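Local coordinates for protein glucose-6-phosphate isomerase (Thermus thermophilus, PDB 1ZZG) that probably interconverts glucose 6-phosphate and fructose 6-phosphate, the isomerase step shared by glycolysis and gluconeogenesis, at residues L79-L84 with L196-F201; V262-E267 with H380-T385; F365-E368 with Y372-G375. One frame throughout, in Å; residues are numbered along the deposited sequence.

Contact 1: residues L79-L84 with L196-F201; sequences LGPKAL and LLPLAF
Next to L199, the amide A200 N bonds to L196 O at 2.9 Å, the backbone turn of helix 193-201 that carries L199 against L84 of helix 79-88. Both helices belong to the SIS-type alpha/beta sandwich built on the parallel sheet that includes strands 68-72 and 94-98. The side chains that meet across the contact are apolar. The two leucine side chains cross at about a right angle: L199 CD1 lies 3.7 Å from L84 CD1 and just as near to L84 CB. L84 presents this flank because its CG stands anti to the carbonyl carbon (chi1 -67°). The other methyl, L199 CD2, rests on the end of the L84 backbone, 3.7 Å from L84 O. Trimming L199 to an alanine takes away the methyl that L84 CB and CD1 rest on and would probably open a gap that L209 also borders. L209, on helix 206-221, touches both leucines and covers the pair. Just before L199, P198 meets P81, which stands about one turn before L84. P198 has no amide hydrogen for the preceding turn, and the helix kinks there; its ring also packs on F95 of strand 94-98, while P198 CG reaches P81 CB at 4.1 Å.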
loop_
_atom_site.group_PDB
_atom_site.type_symbol
_atom_site.label_atom_id
_atom_site.label_comp_id
_atom_site.label_asym_id
_atom_site.label_seq_id
_atom_site.Cartn_x
_atom_site.Cartn_y
_atom_site.Cartn_z
ATOM N N LEU A 79 7.403 6.639 -6.723
ATOM C CA LEU A 79 7.638 5.639 -5.687
ATOM C C LEU A 79 8.921 5.831 -4.882
ATOM O O LEU A 79 8.895 5.736 -3.649
ATOM C CB LEU A 79 7.573 4.224 -6.287
ATOM C CG LEU A 79 6.195 3.834 -6.860
ATOM C CD1 LEU A 79 6.262 2.435 -7.445
ATOM C CD2 LEU A 79 5.118 3.906 -5.778
ATOM N N GLY A 80 10.034 6.092 -5.567
ATOM C CA GLY A 80 11.295 6.311 -4.871
ATOM C C GLY A 80 11.145 7.509 -3.949
ATOM O O GLY A 80 11.480 7.434 -2.762
ATOM N N PRO A 81 10.655 8.649 -4.473
ATOM C CA PRO A 81 10.478 9.830 -3.622
ATOM C C PRO A 81 9.577 9.535 -2.400
ATOM O O PRO A 81 9.931 9.883 -1.272
ATOM C CB PRO A 81 9.868 10.852 -4.582
ATOM C CG PRO A 81 10.559 10.536 -5.864
ATOM C CD PRO A 81 10.497 9.000 -5.896
ATOM N N LYS A 82 8.426 8.890 -2.618
ATOM C CA LYS A 82 7.522 8.565 -1.505
ATOM C C LYS A 82 8.214 7.732 -0.435
ATOM O O LYS A 82 8.115 8.026 0.753
ATOM C CB LYS A 82 6.282 7.786 -1.977
ATOM C CG LYS A 82 5.146 8.634 -2.541
ATOM C CD LYS A 82 3.852 7.823 -2.640
ATOM C CE LYS A 82 2.688 8.683 -3.121
ATOM N NZ LYS A 82 1.394 7.942 -3.111
ATOM N N ALA A 83 8.902 6.678 -0.858
ATOM C CA ALA A 83 9.593 5.805 0.078
ATOM C C ALA A 83 10.618 6.556 0.932
ATOM O O ALA A 83 10.693 6.351 2.143
ATOM C CB ALA A 83 10.274 4.668 -0.681
ATOM N N LEU A 84 11.396 7.431 0.296
ATOM C CA LEU A 84 12.436 8.193 0.986
ATOM C C LEU A 84 11.917 9.339 1.863
ATOM O O LEU A 84 12.330 9.491 3.024
ATOM C CB LEU A 84 13.441 8.729 -0.042
ATOM C CG LEU A 84 14.296 7.669 -0.758
ATOM C CD1 LEU A 84 15.042 8.296 -1.935
ATOM C CD2 LEU A 84 15.284 7.046 0.229
ATOM N N LEU A 196 16.548 12.905 -4.749
ATOM C CA LEU A 196 17.371 13.873 -4.025
ATOM C C LEU A 196 16.708 15.231 -3.825
ATOM O O LEU A 196 16.794 15.804 -2.736
ATOM C CB LEU A 196 18.719 14.061 -4.721
ATOM C CG LEU A 196 19.538 12.772 -4.823
ATOM C CD1 LEU A 196 20.846 13.064 -5.523
ATOM C CD2 LEU A 196 19.770 12.192 -3.430
ATOM N N LEU A 197 16.043 15.742 -4.858
ATOM C CA LEU A 197 15.389 17.042 -4.751
ATOM C C LEU A 197 14.328 17.055 -3.641
ATOM O O LEU A 197 14.395 17.872 -2.724
ATOM C CB LEU A 197 14.762 17.449 -6.091
ATOM C CG LEU A 197 14.133 18.850 -6.077
ATOM C CD1 LEU A 197 15.190 19.888 -5.675
ATOM C CD2 LEU A 197 13.559 19.173 -7.448
ATOM N N PRO A 198 13.325 16.160 -3.714
ATOM C CA PRO A 198 12.334 16.195 -2.632
ATOM C C PRO A 198 12.969 15.932 -1.267
ATOM O O PRO A 198 12.580 16.546 -0.284
ATOM C CB PRO A 198 11.321 15.114 -3.037
ATOM C CG PRO A 198 12.110 14.207 -3.965
ATOM C CD PRO A 198 12.932 15.193 -4.756
ATOM N N LEU A 199 13.954 15.038 -1.205
ATOM C CA LEU A 199 14.610 14.748 0.070
ATOM C C LEU A 199 15.317 15.972 0.641
ATOM O O LEU A 199 15.394 16.144 1.863
ATOM C CB LEU A 199 15.616 13.609 -0.069
ATOM C CG LEU A 199 15.067 12.207 0.187
ATOM C CD1 LEU A 199 16.197 11.198 0.017
ATOM C CD2 LEU A 199 14.472 12.118 1.598
ATOM N N ALA A 200 15.836 16.822 -0.241
ATOM C CA ALA A 200 16.517 18.031 0.207
ATOM C C ALA A 200 15.511 18.883 0.970
ATOM O O ALA A 200 15.777 19.312 2.089
ATOM C CB ALA A 200 17.077 18.806 -0.987
ATOM N N PHE A 201 14.347 19.110 0.362
ATOM C CA PHE A 201 13.300 19.906 0.990
ATOM C C PHE A 201 12.756 19.223 2.238
ATOM O O PHE A 201 12.130 19.864 3.082
ATOM C CB PHE A 201 12.181 20.189 -0.018
ATOM C CG PHE A 201 12.503 21.317 -0.959
ATOM C CD1 PHE A 201 12.275 22.641 -0.580
ATOM C CD2 PHE A 201 13.101 21.065 -2.188
ATOM C CE1 PHE A 201 12.642 23.699 -1.417
ATOM C CE2 PHE A 201 13.474 22.111 -3.033
ATOM C CZ PHE A 201 13.245 23.433 -2.648
#

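Contact 2: residues V262-E267 with H380-T385; sequences VQLHDE and HLMWQT
This is a buried packing of two nearly parallel helices, with L264 of helix 257-269 pressed between L381, M382 and T385 of helix 371-391. The short segments run in the same direction, 8° apart, with their axes 10.1 Å from each other. L264 carries most of the contact. With CG anti to the backbone N (chi1 174°), it sends CD2 to within 4.0 Å of L381 CB and 4.1 Å of M382 CG, and the M382 side chain crosses it at about a right angle. The helices flank the mixed sheet containing strands 244-249 and 278-287, in the second of the two SIS-type domains of a phosphoglucose isomerase.

L264 CD2 also touches T385 OG1, at 3.5 Å, but that hydroxyl is engaged elsewhere: T385 OG1 donates to L381 O at 2.8 Å. The same carbonyl takes T385 N from the opposite face of its plane. A water bridges the helices, accepting from Q384 NE2, donating to T385 OG1 and bonding H265 ND1 at the ring edge, in plane. T281 takes up the other ring nitrogen of H265.

Farther from the interface stands E267, the predicted proton donor. R187 forms a salt bridge to E267 OE2, and Q263 NE2 donates to that same oxygen at 3.0 Å, approaching from above the carboxylate plane.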
loop_
_atom_site.group_PDB
_atom_site.type_symbol
_atom_site.label_atom_id
_atom_site.label_comp_id
_atom_site.label_asym_id
_atom_site.label_seq_id
_atom_site.Cartn_x
_atom_site.Cartn_y
_atom_site.Cartn_z
ATOM N N VAL A 262 8.137 -3.413 -5.244
ATOM C CA VAL A 262 7.209 -4.110 -6.123
ATOM C C VAL A 262 7.384 -3.649 -7.576
ATOM O O VAL A 262 7.412 -4.480 -8.484
ATOM C CB VAL A 262 5.747 -3.916 -5.650
ATOM C CG1 VAL A 262 4.782 -4.491 -6.675
ATOM C CG2 VAL A 262 5.546 -4.630 -4.317
ATOM N N GLN A 263 7.507 -2.341 -7.806
ATOM C CA GLN A 263 7.721 -1.870 -9.173
ATOM C C GLN A 263 9.087 -2.334 -9.662
ATOM O O GLN A 263 9.232 -2.787 -10.796
ATOM C CB GLN A 263 7.681 -0.340 -9.292
ATOM C CG GLN A 263 8.261 0.112 -10.638
ATOM C CD GLN A 263 8.177 1.601 -10.898
ATOM O OE1 GLN A 263 8.312 2.410 -9.988
ATOM N NE2 GLN A 263 7.982 1.970 -12.161
ATOM N N LEU A 264 10.099 -2.188 -8.813
ATOM C CA LEU A 264 11.449 -2.596 -9.186
ATOM C C LEU A 264 11.473 -4.063 -9.614
ATOM O O LEU A 264 11.986 -4.406 -10.677
ATOM C CB LEU A 264 12.410 -2.408 -8.012
ATOM C CG LEU A 264 13.824 -2.949 -8.273
ATOM C CD1 LEU A 264 14.489 -2.124 -9.374
ATOM C CD2 LEU A 264 14.651 -2.911 -7.000
ATOM N N HIS A 265 10.911 -4.923 -8.772
ATOM C CA HIS A 265 10.893 -6.357 -9.040
ATOM C C HIS A 265 10.004 -6.764 -10.221
ATOM O O HIS A 265 10.473 -7.387 -11.179
ATOM C CB HIS A 265 10.445 -7.106 -7.784
ATOM C CG HIS A 265 10.456 -8.594 -7.936
ATOM N ND1 HIS A 265 11.609 -9.344 -7.840
ATOM C CD2 HIS A 265 9.457 -9.469 -8.201
ATOM C CE1 HIS A 265 11.319 -10.619 -8.039
ATOM N NE2 HIS A 265 10.019 -10.722 -8.260
ATOM N N ASP A 266 8.726 -6.414 -10.134
ATOM C CA ASP A 266 7.729 -6.734 -11.159
ATOM C C ASP A 266 8.052 -6.224 -12.564
ATOM O O ASP A 266 8.088 -6.992 -13.515
ATOM C CB ASP A 266 6.365 -6.164 -10.755
ATOM C CG ASP A 266 5.656 -6.998 -9.702
ATOM O OD1 ASP A 266 6.305 -7.843 -9.049
ATOM O OD2 ASP A 266 4.434 -6.786 -9.524
ATOM N N GLU A 267 8.262 -4.918 -12.689
ATOM C CA GLU A 267 8.539 -4.320 -13.987
ATOM C C GLU A 267 9.857 -4.772 -14.605
ATOM O O GLU A 267 9.975 -4.855 -15.827
ATOM C CB GLU A 267 8.508 -2.794 -13.870
ATOM C CG GLU A 267 7.906 -2.115 -15.079
ATOM C CD GLU A 267 7.576 -0.654 -14.835
ATOM O OE1 GLU A 267 6.409 -0.269 -15.061
ATOM O OE2 GLU A 267 8.477 0.109 -14.427
ATOM N N HIS A 380 21.138 -2.183 -2.910
ATOM C CA HIS A 380 21.335 -3.630 -2.819
ATOM C C HIS A 380 20.266 -4.347 -3.636
ATOM O O HIS A 380 20.560 -5.295 -4.367
ATOM C CB HIS A 380 21.242 -4.077 -1.351
ATOM C CG HIS A 380 21.122 -5.561 -1.169
ATOM N ND1 HIS A 380 22.133 -6.332 -0.637
ATOM C CD2 HIS A 380 20.101 -6.413 -1.438
ATOM C CE1 HIS A 380 21.741 -7.594 -0.589
ATOM N NE2 HIS A 380 20.513 -7.670 -1.068
ATOM N N LEU A 381 19.021 -3.901 -3.495
ATOM C CA LEU A 381 17.909 -4.514 -4.210
ATOM C C LEU A 381 17.986 -4.271 -5.709
ATOM O O LEU A 381 17.594 -5.130 -6.503
ATOM C CB LEU A 381 16.579 -4.013 -3.646
ATOM C CG LEU A 381 16.353 -4.514 -2.212
ATOM C CD1 LEU A 381 15.179 -3.794 -1.575
ATOM C CD2 LEU A 381 16.119 -6.023 -2.232
ATOM N N MET A 382 18.494 -3.108 -6.106
ATOM C CA MET A 382 18.623 -2.832 -7.525
ATOM C C MET A 382 19.658 -3.792 -8.117
ATOM O O MET A 382 19.464 -4.297 -9.221
ATOM C CB MET A 382 19.006 -1.365 -7.759
ATOM C CG MET A 382 17.828 -0.422 -7.520
ATOM S SD MET A 382 18.114 1.329 -7.928
ATOM C CE MET A 382 18.650 1.965 -6.335
ATOM N N TRP A 383 20.740 -4.056 -7.382
ATOM C CA TRP A 383 21.762 -4.991 -7.854
ATOM C C TRP A 383 21.161 -6.391 -7.917
ATOM O O TRP A 383 21.343 -7.115 -8.895
ATOM C CB TRP A 383 22.971 -5.015 -6.918
ATOM C CG TRP A 383 23.970 -3.951 -7.190
ATOM C CD1 TRP A 383 24.142 -2.790 -6.496
ATOM C CD2 TRP A 383 24.965 -3.955 -8.224
ATOM N NE1 TRP A 383 25.190 -2.068 -7.028
ATOM C CE2 TRP A 383 25.711 -2.761 -8.090
ATOM C CE3 TRP A 383 25.300 -4.854 -9.250
ATOM C CZ2 TRP A 383 26.774 -2.439 -8.941
ATOM C CZ3 TRP A 383 26.364 -4.532 -10.100
ATOM C CH2 TRP A 383 27.084 -3.335 -9.937
ATOM N N GLN A 384 20.462 -6.769 -6.851
ATOM C CA GLN A 384 19.810 -8.072 -6.786
ATOM C C GLN A 384 18.970 -8.262 -8.033
ATOM O O GLN A 384 19.042 -9.291 -8.695
ATOM C CB GLN A 384 18.904 -8.145 -5.558
ATOM C CG GLN A 384 17.889 -9.275 -5.587
ATOM C CD GLN A 384 16.974 -9.245 -4.380
ATOM O OE1 GLN A 384 17.416 -9.441 -3.250
ATOM N NE2 GLN A 384 15.687 -8.986 -4.612
ATOM N N THR A 385 18.173 -7.246 -8.348
ATOM C CA THR A 385 17.301 -7.285 -9.510
ATOM C C THR A 385 18.076 -7.376 -10.828
ATOM O O THR A 385 17.705 -8.148 -11.718
ATOM C CB THR A 385 16.381 -6.050 -9.526
ATOM O OG1 THR A 385 15.623 -6.010 -8.307
ATOM C CG2 THR A 385 15.430 -6.109 -10.710
HETATM O O HOH W 1 14.406 -8.547 -7.123
#

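Contact 3: residues F365-E368 with Y372-G375; sequences FLPE and YAVG
The methyl of A373 sits against L366, P367 and E368 where strand 360-366 gives way to helix 371-391, a tight beta-to-alpha turn on the mixed sheet of this SIS-type domain. On the helix side, the A373 methyl makes the close contacts. A373 CB lies 3.2 Å from E368 O, a close van der Waals contact, and 3.7 Å from the carboxylate oxygen E368 OE2. From the end of the strand and the residue after it come two apolar side chains: P367 CD lies 4.3 Å from A373 CB, and L366 CG 4.4 Å from the same methyl, so the alanine is met by carbon as well as by two oxygens.

E368 reaches toward the helix by folding its own chain. Its CG lies between the backbone N and the carbonyl carbon (chi1 72°), and a second bend at chi2 (-72°) swings the carboxylate round to the first turn of the helix.

Farther out, the strand is held by its sheet neighbours. R3 makes a cation-pi contact with the ring of F365, and the backbone of L366 bonds to I312. The L366 side chain packs on V311, in strand 306-313, and on L2. A carboxylate near this N-terminal end would probably be favoured by the helix dipole. What positions that of E368 is S370, just ahead of A373: S370 OG bonds E368 OE2 and is also the partner of A373 N.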
loop_
_atom_site.group_PDB
_atom_site.type_symbol
_atom_site.label_atom_id
_atom_site.label_comp_id
_atom_site.label_asym_id
_atom_site.label_seq_id
_atom_site.Cartn_x
_atom_site.Cartn_y
_atom_site.Cartn_z
ATOM N N PHE A 365 18.626 -7.638 7.855
ATOM C CA PHE A 365 18.677 -6.737 8.997
ATOM C C PHE A 365 19.377 -5.421 8.680
ATOM O O PHE A 365 20.413 -5.395 8.017
ATOM C CB PHE A 365 19.383 -7.428 10.175
ATOM C CG PHE A 365 18.566 -8.514 10.820
ATOM C CD1 PHE A 365 17.654 -8.212 11.834
ATOM C CD2 PHE A 365 18.681 -9.834 10.394
ATOM C CE1 PHE A 365 16.869 -9.212 12.411
ATOM C CE2 PHE A 365 17.896 -10.845 10.966
ATOM C CZ PHE A 365 16.988 -10.531 11.976
ATOM N N LEU A 366 18.778 -4.332 9.151
ATOM C CA LEU A 366 19.313 -2.988 8.991
ATOM C C LEU A 366 19.716 -2.540 10.389
ATOM O O LEU A 366 18.992 -2.780 11.353
ATOM C CB LEU A 366 18.241 -2.023 8.471
ATOM C CG LEU A 366 17.948 -1.909 6.977
ATOM C CD1 LEU A 366 17.757 -3.281 6.364
ATOM C CD2 LEU A 366 16.703 -1.048 6.796
ATOM N N PRO A 367 20.876 -1.885 10.522
ATOM C CA PRO A 367 21.281 -1.439 11.859
ATOM C C PRO A 367 20.212 -0.533 12.472
ATOM O O PRO A 367 19.962 -0.565 13.673
ATOM C CB PRO A 367 22.586 -0.702 11.589
ATOM C CG PRO A 367 23.169 -1.492 10.443
ATOM C CD PRO A 367 21.967 -1.710 9.545
ATOM N N GLU A 368 19.584 0.272 11.625
ATOM C CA GLU A 368 18.530 1.185 12.044
ATOM C C GLU A 368 17.966 1.787 10.765
ATOM O O GLU A 368 18.548 1.606 9.698
ATOM C CB GLU A 368 19.096 2.297 12.943
ATOM C CG GLU A 368 19.945 3.358 12.235
ATOM C CD GLU A 368 21.304 2.851 11.785
ATOM O OE1 GLU A 368 22.091 2.406 12.649
ATOM O OE2 GLU A 368 21.595 2.905 10.566
ATOM N N TYR A 372 21.686 6.216 5.399
ATOM C CA TYR A 372 22.817 5.329 5.113
ATOM C C TYR A 372 22.353 3.883 4.926
ATOM O O TYR A 372 22.613 3.264 3.888
ATOM C CB TYR A 372 23.833 5.415 6.255
ATOM C CG TYR A 372 25.084 4.570 6.083
ATOM C CD1 TYR A 372 26.136 4.991 5.267
ATOM C CD2 TYR A 372 25.223 3.357 6.758
ATOM C CE1 TYR A 372 27.299 4.226 5.135
ATOM C CE2 TYR A 372 26.378 2.582 6.631
ATOM C CZ TYR A 372 27.409 3.024 5.821
ATOM O OH TYR A 372 28.550 2.259 5.706
ATOM N N ALA A 373 21.647 3.354 5.922
ATOM C CA ALA A 373 21.156 1.979 5.867
ATOM C C ALA A 373 20.120 1.734 4.762
ATOM O O ALA A 373 20.134 0.690 4.112
ATOM C CB ALA A 373 20.563 1.582 7.231
ATOM N N VAL A 374 19.221 2.688 4.555
ATOM C CA VAL A 374 18.188 2.533 3.537
ATOM C C VAL A 374 18.771 2.712 2.132
ATOM O O VAL A 374 18.368 2.020 1.199
ATOM C CB VAL A 374 17.017 3.515 3.788
ATOM C CG1 VAL A 374 16.002 3.440 2.649
ATOM C CG2 VAL A 374 16.340 3.165 5.130
ATOM N N GLY A 375 19.726 3.632 1.990
ATOM C CA GLY A 375 20.366 3.832 0.699
ATOM C C GLY A 375 21.081 2.545 0.324
ATOM O O GLY A 375 21.125 2.137 -0.839
#

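How the contacts relate
From the N terminus, contact 1 comes first: the chain leaves helix 79-88, lays down strands 94-98, 118-124, 155-159 and 176-179 of the parallel sheet, and closes the loop on helix 193-201. Contact 2 opens only after that, at helix 257-269, and closes at helix 371-391 once strands 278-287, 306-313 and 360-366 of the mixed sheet have been built. Contact 3 falls wholly within this second excursion, spanning the short turn into helix 371-391, which both contacts use. None of them cross. Their centres lie about 17 to 18 Å apart, but contacts 1 and 2 touch, with L79 CD1 packed 3.3 Å from Q263 OE1.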